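PDB 5GP9: transcriptional regulator (TetR/AcrR family) from Bacillus halodurans, which probably represses genes of fatty acid degradation by binding their operator DNA, and carries a long-chain fatty acid in its effector-binding region. Local coordinates for residues Q28-A33 with V38-I43; L45-K50 with L54-Q59; M89-L94 with G158-V163. All coordinates share one frame; numbering follows the deposited sequence.

Contact 1. Residues Q28-A33 with V38-I43; sequences QVSKIA and VADGTI
Ser-30 and Asp-40 are joined by water 1, which gives one proton to Ser-30 O, 2.6 Å from the water oxygen, and the other to Asp-40 OD1, 2.8 Å from it. The bridge joins the two helices of the predicted helix-turn-helix motif, helix 29-36 on one side and helix 40-46, the probable recognition helix, on the other. Asp-40 CG lies beside its own backbone N (chi1 -64°), a rotation that turns the carboxylate back over the earlier helix. There OD1 also rests 3.2 Å from Ala-33 CB, while OD2 passes the Ser-30 hydroxyl without bonding to it.

The turn is closed by a direct bond from Val-38 N to Ala-33 O, 3.0 Å long and straight at hydrogen (170°), although the donor stands well above the carbonyl plane. The spacing is that of the six-to-one bond of a Schellman motif, and the bond ties the residue before the N-cap Ala-39 to the last turns of helix 29-36. Val-38 CG2 comes 3.6 Å from the same Ala-33 O.

Behind these polar links Ile-43 reaches directly at the first helix. Its CG1 touches Ala-33 CB at 3.8 Å, and CD1 continues over the Ala-33 backbone toward Ile-32. Val-29 comes from the other direction and slides past Ile-43. Helix 8-26 backs this apolar layer, with Ala-15 on Ile-32 and Ile-11 on Ile-43. Val-29 CG1, anti to the backbone N, meets both Ile-43 CB and Ile-43 CG2 at 3.8 Å.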
loop_
_atom_site.group_PDB
_atom_site.type_symbol
_atom_site.label_atom_id
_atom_site.label_comp_id
_atom_site.label_asym_id
_atom_site.label_seq_id
_atom_site.Cartn_x
_atom_site.Cartn_y
_atom_site.Cartn_z
ATOM N N GLN A 28 17.951 6.846 -16.264
ATOM C CA GLN A 28 18.996 6.072 -16.900
ATOM C C GLN A 28 20.295 6.342 -16.212
ATOM O O GLN A 28 20.502 7.421 -15.698
ATOM C CB GLN A 28 19.129 6.484 -18.364
ATOM C CG GLN A 28 18.302 5.612 -19.311
ATOM C CD GLN A 28 17.604 6.443 -20.330
ATOM O OE1 GLN A 28 18.133 7.467 -20.768
ATOM N NE2 GLN A 28 16.383 6.056 -20.674
ATOM N N VAL A 29 21.193 5.400 -16.293
ATOM C CA VAL A 29 22.461 5.489 -15.613
ATOM C C VAL A 29 23.248 6.715 -16.061
ATOM O O VAL A 29 23.832 7.397 -15.196
ATOM C CB VAL A 29 23.247 4.181 -15.755
ATOM C CG1 VAL A 29 24.708 4.354 -15.337
ATOM C CG2 VAL A 29 22.577 3.080 -14.961
ATOM N N SER A 30 23.198 7.050 -17.366
ATOM C CA SER A 30 23.744 8.320 -17.884
ATOM C C SER A 30 23.305 9.553 -17.154
ATOM O O SER A 30 24.118 10.410 -16.876
ATOM C CB SER A 30 23.341 8.560 -19.352
ATOM O OG SER A 30 23.542 7.378 -20.057
ATOM N N LYS A 31 21.999 9.676 -16.912
ATOM C CA LYS A 31 21.411 10.801 -16.202
ATOM C C LYS A 31 21.839 10.829 -14.712
ATOM O O LYS A 31 22.160 11.907 -14.217
ATOM C CB LYS A 31 19.864 10.788 -16.270
ATOM C CG LYS A 31 19.273 10.955 -17.673
ATOM C CD LYS A 31 17.813 10.484 -17.807
ATOM C CE LYS A 31 17.478 10.299 -19.297
ATOM N NZ LYS A 31 16.181 9.616 -19.497
ATOM N N ILE A 32 21.875 9.658 -14.085
ATOM C CA ILE A 32 22.298 9.512 -12.688
ATOM C C ILE A 32 23.768 9.986 -12.604
ATOM O O ILE A 32 24.124 10.720 -11.713
ATOM C CB ILE A 32 22.092 8.080 -12.167
ATOM C CG1 ILE A 32 20.561 7.709 -12.243
ATOM C CG2 ILE A 32 22.648 7.937 -10.753
ATOM C CD1 ILE A 32 20.253 6.329 -11.765
ATOM N N ALA A 33 24.599 9.574 -13.567
ATOM C CA ALA A 33 26.019 9.918 -13.584
ATOM C C ALA A 33 26.184 11.432 -13.682
ATOM O O ALA A 33 26.918 11.995 -12.860
ATOM C CB ALA A 33 26.694 9.203 -14.795
ATOM N N VAL A 38 29.777 12.565 -12.252
ATOM C CA VAL A 38 30.739 11.476 -12.514
ATOM C C VAL A 38 30.579 10.974 -13.923
ATOM O O VAL A 38 29.570 11.290 -14.589
ATOM C CB VAL A 38 30.654 10.326 -11.528
ATOM C CG1 VAL A 38 31.009 10.731 -10.112
ATOM C CG2 VAL A 38 29.273 9.636 -11.590
ATOM N N ALA A 39 31.646 10.338 -14.420
ATOM C CA ALA A 39 31.586 9.602 -15.730
ATOM C C ALA A 39 30.675 8.366 -15.584
ATOM O O ALA A 39 30.617 7.752 -14.524
ATOM C CB ALA A 39 32.979 9.170 -16.170
ATOM N N ASP A 40 29.984 7.955 -16.655
ATOM C CA ASP A 40 29.195 6.688 -16.630
ATOM C C ASP A 40 29.908 5.476 -16.037
ATOM O O ASP A 40 29.311 4.701 -15.218
ATOM C CB ASP A 40 28.664 6.361 -18.033
ATOM C CG ASP A 40 27.695 7.386 -18.529
ATOM O OD1 ASP A 40 27.486 8.384 -17.815
ATOM O OD2 ASP A 40 27.134 7.220 -19.638
ATOM N N GLY A 41 31.182 5.316 -16.393
ATOM C CA GLY A 41 31.982 4.250 -15.900
ATOM C C GLY A 41 32.189 4.232 -14.412
ATOM O O GLY A 41 32.369 3.165 -13.829
ATOM N N THR A 42 32.163 5.409 -13.786
ATOM C CA THR A 42 32.270 5.475 -12.339
ATOM C C THR A 42 31.028 4.796 -11.724
ATOM O O THR A 42 31.176 4.042 -10.774
ATOM C CB THR A 42 32.408 6.921 -11.840
ATOM O OG1 THR A 42 33.527 7.555 -12.477
ATOM C CG2 THR A 42 32.594 6.969 -10.340
ATOM N N ILE A 43 29.855 4.973 -12.339
ATOM C CA ILE A 43 28.619 4.290 -11.816
ATOM C C ILE A 43 28.828 2.789 -11.793
ATOM O O ILE A 43 28.489 2.115 -10.836
ATOM C CB ILE A 43 27.278 4.605 -12.559
ATOM C CG1 ILE A 43 27.001 6.084 -12.711
ATOM C CG2 ILE A 43 26.086 4.006 -11.782
ATOM C CD1 ILE A 43 26.804 6.800 -11.409
HETATM O O HOH W 1 26.304 10.877 -18.179
#

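Contact 2. Residues L45-K50 with L54-Q59; sequences LYFNNK and LISLFQ
Phe-47 meets Ser-56 where the end of the predicted helix-turn-helix motif hands over to the long helix 50-74, which connects the DNA-binding part to the rest of this TetR-family protein. From the Phe-47 backbone, CB points at the later helix. With CG turned beside the backbone N (chi1 -56°), the ring is carried across the gap, and its CD1 and CE1 atoms come up obliquely to the serine. CD1 comes 3.6 Å from Ser-56 OG. One atom farther out, CE1 makes the closest approach, 3.4 Å from Ser-56 CB, and is nearly as near to the hydroxyl oxygen. The ring is buried, and the Phe-47 side chain also packs on Tyr-8 and Ile-11 of helix 8-26 and on Asp-52 and Val-53.

Ser-56 OG sits beside its own backbone N (chi1 -54°), where it can reach back one turn and hydrogen-bond to Asp-52 O. Asp-52 is held in turn by the preceding segment: Asn-49, the N-cap, takes the Asp-52 N-H on its OD1, and Asp-52 OD2 receives the Asn-48 N-H. These bonds tie the first turn of helix 50-74, just before Ser-56, to the residues leading into it.

Lys-50 belongs to the first turn of helix 50-74. Its side chain leads away from 54-59, and NZ bonds to Tyr-24 O and Ala-27 O while making a cation-pi contact with Tyr-24, the same residue on which Leu-54 packs. Its carbonyl faces the other way along the helix: Lys-50 O accepts Leu-54 N at 3.1 Å, with an N-H...O angle of 170°, and has Leu-54 CB 3.7 Å away.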
loop_
_atom_site.group_PDB
_atom_site.type_symbol
_atom_site.label_atom_id
_atom_site.label_comp_id
_atom_site.label_asym_id
_atom_site.label_seq_id
_atom_site.Cartn_x
_atom_site.Cartn_y
_atom_site.Cartn_z
ATOM N N LEU A 45 31.417 0.937 -11.632
ATOM C CA LEU A 45 32.303 0.446 -10.614
ATOM C C LEU A 45 31.554 0.152 -9.312
ATOM O O LEU A 45 31.988 -0.670 -8.523
ATOM C CB LEU A 45 33.388 1.483 -10.304
ATOM C CG LEU A 45 34.387 1.865 -11.405
ATOM C CD1 LEU A 45 35.587 2.620 -10.794
ATOM C CD2 LEU A 45 34.842 0.630 -12.159
ATOM N N TYR A 46 30.424 0.842 -9.093
ATOM C CA TYR A 46 29.671 0.759 -7.849
ATOM C C TYR A 46 28.448 -0.150 -7.946
ATOM O O TYR A 46 28.151 -0.847 -6.994
ATOM C CB TYR A 46 29.250 2.172 -7.409
ATOM C CG TYR A 46 30.356 2.923 -6.680
ATOM C CD1 TYR A 46 31.384 3.561 -7.373
ATOM C CD2 TYR A 46 30.307 3.063 -5.252
ATOM C CE1 TYR A 46 32.434 4.208 -6.678
ATOM C CE2 TYR A 46 31.318 3.749 -4.562
ATOM C CZ TYR A 46 32.348 4.350 -5.244
ATOM O OH TYR A 46 33.351 5.009 -4.506
ATOM N N PHE A 47 27.783 -0.106 -9.090
ATOM C CA PHE A 47 26.489 -0.717 -9.385
ATOM C C PHE A 47 26.413 -1.278 -10.835
ATOM O O PHE A 47 26.811 -0.598 -11.784
ATOM C CB PHE A 47 25.385 0.333 -9.251
ATOM C CG PHE A 47 25.360 0.997 -7.901
ATOM C CD1 PHE A 47 24.873 0.361 -6.782
ATOM C CD2 PHE A 47 25.850 2.281 -7.778
ATOM C CE1 PHE A 47 24.924 0.944 -5.527
ATOM C CE2 PHE A 47 25.811 2.873 -6.547
ATOM C CZ PHE A 47 25.402 2.200 -5.454
ATOM N N ASN A 48 25.761 -2.430 -11.012
ATOM C CA ASN A 48 25.637 -3.080 -12.352
ATOM C C ASN A 48 24.687 -2.390 -13.321
ATOM O O ASN A 48 24.938 -2.321 -14.512
ATOM C CB ASN A 48 25.234 -4.582 -12.158
ATOM C CG ASN A 48 26.365 -5.434 -11.542
ATOM O OD1 ASN A 48 27.081 -6.099 -12.279
ATOM N ND2 ASN A 48 26.555 -5.402 -10.220
ATOM N N ASN A 49 23.582 -1.831 -12.827
ATOM C CA ASN A 49 22.569 -1.268 -13.648
ATOM C C ASN A 49 21.634 -0.502 -12.721
ATOM O O ASN A 49 21.858 -0.479 -11.498
ATOM C CB ASN A 49 21.781 -2.366 -14.432
ATOM C CG ASN A 49 20.924 -3.235 -13.537
ATOM O OD1 ASN A 49 21.165 -3.360 -12.303
ATOM N ND2 ASN A 49 19.909 -3.903 -14.165
ATOM N N LYS A 50 20.634 0.100 -13.321
ATOM C CA LYS A 50 19.666 0.924 -12.610
ATOM C C LYS A 50 19.003 0.211 -11.428
ATOM O O LYS A 50 18.791 0.797 -10.380
ATOM C CB LYS A 50 18.637 1.413 -13.624
ATOM C CG LYS A 50 17.496 2.217 -13.054
ATOM C CD LYS A 50 16.694 2.868 -14.145
ATOM C CE LYS A 50 16.067 1.866 -15.115
ATOM N NZ LYS A 50 14.950 2.605 -15.748
ATOM N N LEU A 54 18.894 1.156 -7.338
ATOM C CA LEU A 54 17.605 1.192 -6.587
ATOM C C LEU A 54 17.497 0.269 -5.389
ATOM O O LEU A 54 17.207 0.714 -4.283
ATOM C CB LEU A 54 16.457 1.032 -7.566
ATOM C CG LEU A 54 14.993 1.141 -7.054
ATOM C CD1 LEU A 54 14.720 2.533 -6.552
ATOM C CD2 LEU A 54 14.001 0.757 -8.110
ATOM N N ILE A 55 17.790 -1.027 -5.528
ATOM C CA ILE A 55 17.747 -1.863 -4.363
ATOM C C ILE A 55 18.850 -1.559 -3.377
ATOM O O ILE A 55 18.637 -1.707 -2.206
ATOM C CB ILE A 55 17.804 -3.377 -4.805
ATOM C CG1 ILE A 55 16.627 -3.707 -5.698
ATOM C CG2 ILE A 55 17.766 -4.320 -3.627
ATOM C CD1 ILE A 55 15.241 -3.531 -5.012
ATOM N N SER A 56 20.061 -1.135 -3.833
ATOM C CA SER A 56 21.139 -0.872 -2.906
ATOM C C SER A 56 20.768 0.297 -1.996
ATOM O O SER A 56 20.996 0.220 -0.798
ATOM C CB SER A 56 22.441 -0.506 -3.640
ATOM O OG SER A 56 22.720 -1.546 -4.580
ATOM N N LEU A 57 20.225 1.301 -2.616
ATOM C CA LEU A 57 19.835 2.530 -1.869
ATOM C C LEU A 57 18.732 2.261 -0.904
ATOM O O LEU A 57 18.801 2.709 0.265
ATOM C CB LEU A 57 19.455 3.677 -2.789
ATOM C CG LEU A 57 18.180 3.923 -3.567
ATOM C CD1 LEU A 57 17.043 4.539 -2.749
ATOM C CD2 LEU A 57 18.444 4.881 -4.692
ATOM N N PHE A 58 17.777 1.391 -1.331
ATOM C CA PHE A 58 16.670 1.053 -0.453
ATOM C C PHE A 58 17.153 0.304 0.737
ATOM O O PHE A 58 16.810 0.579 1.869
ATOM C CB PHE A 58 15.501 0.394 -1.263
ATOM C CG PHE A 58 14.254 0.127 -0.432
ATOM C CD1 PHE A 58 13.611 1.143 0.226
ATOM C CD2 PHE A 58 13.763 -1.140 -0.288
ATOM C CE1 PHE A 58 12.499 0.898 1.024
ATOM C CE2 PHE A 58 12.642 -1.381 0.468
ATOM C CZ PHE A 58 12.035 -0.374 1.133
ATOM N N GLN A 59 18.064 -0.638 0.516
ATOM C CA GLN A 59 18.577 -1.438 1.590
ATOM C C GLN A 59 19.402 -0.630 2.589
ATOM O O GLN A 59 19.310 -0.849 3.796
ATOM C CB GLN A 59 19.494 -2.457 0.976
ATOM C CG GLN A 59 20.047 -3.559 1.829
ATOM C CD GLN A 59 20.597 -4.609 0.845
ATOM O OE1 GLN A 59 21.068 -4.275 -0.281
ATOM N NE2 GLN A 59 20.457 -5.849 1.204
#

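Contact 3. Residues M89-L94 with G158-V163; sequences MHFKQL and GTLDEV. With PLM (palmitic acid), chain E.
The His-90 imidazole is sandwiched between protein and ligand. Leu-160 CB lies over one face in a CH-pi contact, 4.2 Å from the ring centroid and 21° off the normal. Palmitic acid CC covers the opposite face, displaced toward the rim, with 3.6 Å between it and His-90 NE2. At the edge, in the ring plane, water 2 hydrogen-bonds to NE2 at 2.9 Å. The other nitrogen, ND1, bonds to Tyr-126 OH, so both nitrogens have partners and the rotation of the ring is fixed. With CG anti to the backbone N (chi1 -172°), the imidazole reaches out between the fatty acid chain and helix 149-169.

Water 2 gives a proton to Asp-161 OD1 at 2.8 Å and thereby links the histidine to this buried carboxylate. OD1 also accepts from Gln-105 NE2, and OD2 forms a salt bridge with Arg-109, which would probably favour the charged form. This part of the all-helical C-terminal region forms part of the wall of the fatty acid pocket; helical segments 89-94 and 158-163 run in the same general direction, crossing at -27° with axes 10.9 Å apart.

Away from the ligand, Phe-91 brings its far end to helix 149-169. Its CZ is 3.8 Å from Leu-160 CD2 and 3.7 Å from Val-163 CG1; both side chains cross that of Phe-91 at about a right angle, and their methyls approach the ring obliquely. Val-183 of helix 180-189 packs on both Phe-91 and Leu-160, and Gln-154 of the second subunit packs on Val-163. Leu-94 CD1 touches palmitic acid CC and CD, both at 4.0 Å.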
loop_
_atom_site.group_PDB
_atom_site.type_symbol
_atom_site.label_atom_id
_atom_site.label_comp_id
_atom_site.label_asym_id
_atom_site.label_seq_id
_atom_site.Cartn_x
_atom_site.Cartn_y
_atom_site.Cartn_z
ATOM N N MET A 89 9.215 8.862 13.748
ATOM C CA MET A 89 10.389 8.645 12.896
ATOM C C MET A 89 10.061 8.209 11.472
ATOM O O MET A 89 10.730 8.629 10.541
ATOM C CB MET A 89 11.317 7.618 13.541
ATOM C CG MET A 89 12.031 8.133 14.780
ATOM S SD MET A 89 13.329 9.343 14.333
ATOM C CE MET A 89 14.234 8.451 13.087
ATOM N N HIS A 90 9.011 7.404 11.260
ATOM C CA HIS A 90 8.580 7.104 9.917
ATOM C C HIS A 90 8.213 8.354 9.135
ATOM O O HIS A 90 8.649 8.557 7.998
ATOM C CB HIS A 90 7.417 6.053 9.996
ATOM C CG HIS A 90 6.960 5.473 8.680
ATOM N ND1 HIS A 90 6.698 4.131 8.512
ATOM C CD2 HIS A 90 6.742 6.035 7.469
ATOM C CE1 HIS A 90 6.263 3.919 7.286
ATOM N NE2 HIS A 90 6.303 5.046 6.621
ATOM N N PHE A 91 7.402 9.220 9.753
ATOM C CA PHE A 91 6.847 10.369 9.089
ATOM C C PHE A 91 8.007 11.393 8.946
ATOM O O PHE A 91 8.096 12.069 7.882
ATOM C CB PHE A 91 5.655 10.957 9.909
ATOM C CG PHE A 91 4.330 10.211 9.706
ATOM C CD1 PHE A 91 4.263 9.014 8.985
ATOM C CD2 PHE A 91 3.218 10.655 10.298
ATOM C CE1 PHE A 91 3.058 8.340 8.830
ATOM C CE2 PHE A 91 2.023 10.005 10.205
ATOM C CZ PHE A 91 1.932 8.813 9.476
ATOM N N LYS A 92 8.818 11.493 10.001
ATOM C CA LYS A 92 9.940 12.475 10.005
ATOM C C LYS A 92 10.913 12.232 8.859
ATOM O O LYS A 92 11.325 13.157 8.147
ATOM C CB LYS A 92 10.649 12.404 11.359
ATOM C CG LYS A 92 11.864 13.266 11.603
ATOM C CD LYS A 92 12.937 12.477 12.375
ATOM C CE LYS A 92 14.350 13.030 12.214
ATOM N NZ LYS A 92 14.725 13.380 10.808
ATOM N N GLN A 93 11.310 10.990 8.703
ATOM C CA GLN A 93 12.294 10.644 7.676
ATOM C C GLN A 93 11.801 10.987 6.272
ATOM O O GLN A 93 12.570 11.424 5.448
ATOM C CB GLN A 93 12.751 9.190 7.788
ATOM C CG GLN A 93 13.211 8.792 9.185
ATOM C CD GLN A 93 14.675 8.879 9.459
ATOM O OE1 GLN A 93 15.428 7.958 9.165
ATOM N NE2 GLN A 93 15.079 9.962 10.118
ATOM N N LEU A 94 10.536 10.771 5.966
ATOM C CA LEU A 94 10.067 11.085 4.688
ATOM C C LEU A 94 9.727 12.617 4.512
ATOM O O LEU A 94 9.845 13.215 3.393
ATOM C CB LEU A 94 8.881 10.193 4.385
ATOM C CG LEU A 94 9.371 8.753 4.128
ATOM C CD1 LEU A 94 8.199 7.790 4.127
ATOM C CD2 LEU A 94 10.210 8.657 2.822
ATOM N N GLY A 158 0.395 -0.907 7.208
ATOM C CA GLY A 158 -0.449 -0.554 6.105
ATOM C C GLY A 158 -1.030 0.849 6.277
ATOM O O GLY A 158 -1.214 1.593 5.332
ATOM N N THR A 159 -1.328 1.157 7.524
ATOM C CA THR A 159 -1.846 2.495 7.863
ATOM C C THR A 159 -0.830 3.591 7.617
ATOM O O THR A 159 -1.143 4.623 6.942
ATOM C CB THR A 159 -2.433 2.545 9.313
ATOM O OG1 THR A 159 -3.558 1.696 9.376
ATOM C CG2 THR A 159 -2.956 3.933 9.574
ATOM N N LEU A 160 0.332 3.458 8.189
ATOM C CA LEU A 160 1.391 4.503 8.018
ATOM C C LEU A 160 1.756 4.715 6.559
ATOM O O LEU A 160 1.813 5.800 6.037
ATOM C CB LEU A 160 2.595 4.121 8.798
ATOM C CG LEU A 160 2.515 4.018 10.305
ATOM C CD1 LEU A 160 3.838 3.646 10.972
ATOM C CD2 LEU A 160 1.965 5.281 10.930
ATOM N N ASP A 161 1.824 3.615 5.818
ATOM C CA ASP A 161 2.158 3.687 4.421
ATOM C C ASP A 161 1.116 4.372 3.614
ATOM O O ASP A 161 1.424 5.146 2.668
ATOM C CB ASP A 161 2.415 2.245 3.873
ATOM C CG ASP A 161 3.250 2.231 2.609
ATOM O OD1 ASP A 161 4.285 2.898 2.431
ATOM O OD2 ASP A 161 2.763 1.581 1.657
ATOM N N GLU A 162 -0.147 4.110 3.877
ATOM C CA GLU A 162 -1.242 4.719 3.219
ATOM C C GLU A 162 -1.326 6.224 3.499
ATOM O O GLU A 162 -1.550 6.999 2.584
ATOM C CB GLU A 162 -2.540 4.030 3.539
ATOM C CG GLU A 162 -3.790 4.539 2.857
ATOM C CD GLU A 162 -3.872 4.170 1.357
ATOM O OE1 GLU A 162 -3.112 3.301 0.927
ATOM O OE2 GLU A 162 -4.670 4.774 0.671
ATOM N N VAL A 163 -1.109 6.609 4.757
ATOM C CA VAL A 163 -1.100 8.049 5.117
ATOM C C VAL A 163 0.023 8.746 4.314
ATOM O O VAL A 163 -0.209 9.739 3.646
ATOM C CB VAL A 163 -0.945 8.213 6.619
ATOM C CG1 VAL A 163 -0.658 9.719 6.961
ATOM C CG2 VAL A 163 -2.144 7.656 7.319
HETATM C C1 PLM E . 3.245 -3.421 0.530
HETATM O O1 PLM E . 2.822 -2.656 1.422
HETATM O O2 PLM E . 2.456 -4.184 -0.028
HETATM C C2 PLM E . 4.716 -3.449 0.108
HETATM C C3 PLM E . 5.158 -2.099 -0.501
HETATM C C4 PLM E . 6.544 -2.062 -1.191
HETATM C C5 PLM E . 7.743 -1.276 -0.580
HETATM C C6 PLM E . 7.403 -0.265 0.513
HETATM C C7 PLM E . 8.486 0.748 0.846
HETATM C C8 PLM E . 7.912 1.739 1.805
HETATM C C9 PLM E . 8.461 1.686 3.194
HETATM C CA PLM E . 8.854 3.045 3.598
HETATM C CB PLM E . 9.184 2.965 5.075
HETATM C CC PLM E . 9.657 4.335 5.523
HETATM C CD PLM E . 10.792 4.774 4.590
HETATM C CE PLM E . 12.059 5.296 5.216
HETATM C CF PLM E . 13.182 4.949 4.238
HETATM C CG PLM E . 14.425 5.606 4.728
HETATM O O HOH W 2 5.808 4.748 3.816
#

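The three contacts follow one another along the chain without overlap. Contacts 1 and 2, with centres about 12 Å apart, share helix 40-46 and touch through Val-29 CG2, 3.9 Å from Lys-50 N; together they hold the helix-turn-helix and its exit. Contact 3 belongs to the C-terminal region, its centre about 24 Å from that of contact 2 and about 31 Å from that of contact 1. Helix 50-74, which contact 2 uses, is followed in the chain by helix 79-95 of contact 3, and its Phe-58 touches the same palmitic acid. Helix 50-74 is therefore a plausible route by which ligand binding could influence the DNA-binding helices, as in other TetR-family repressors.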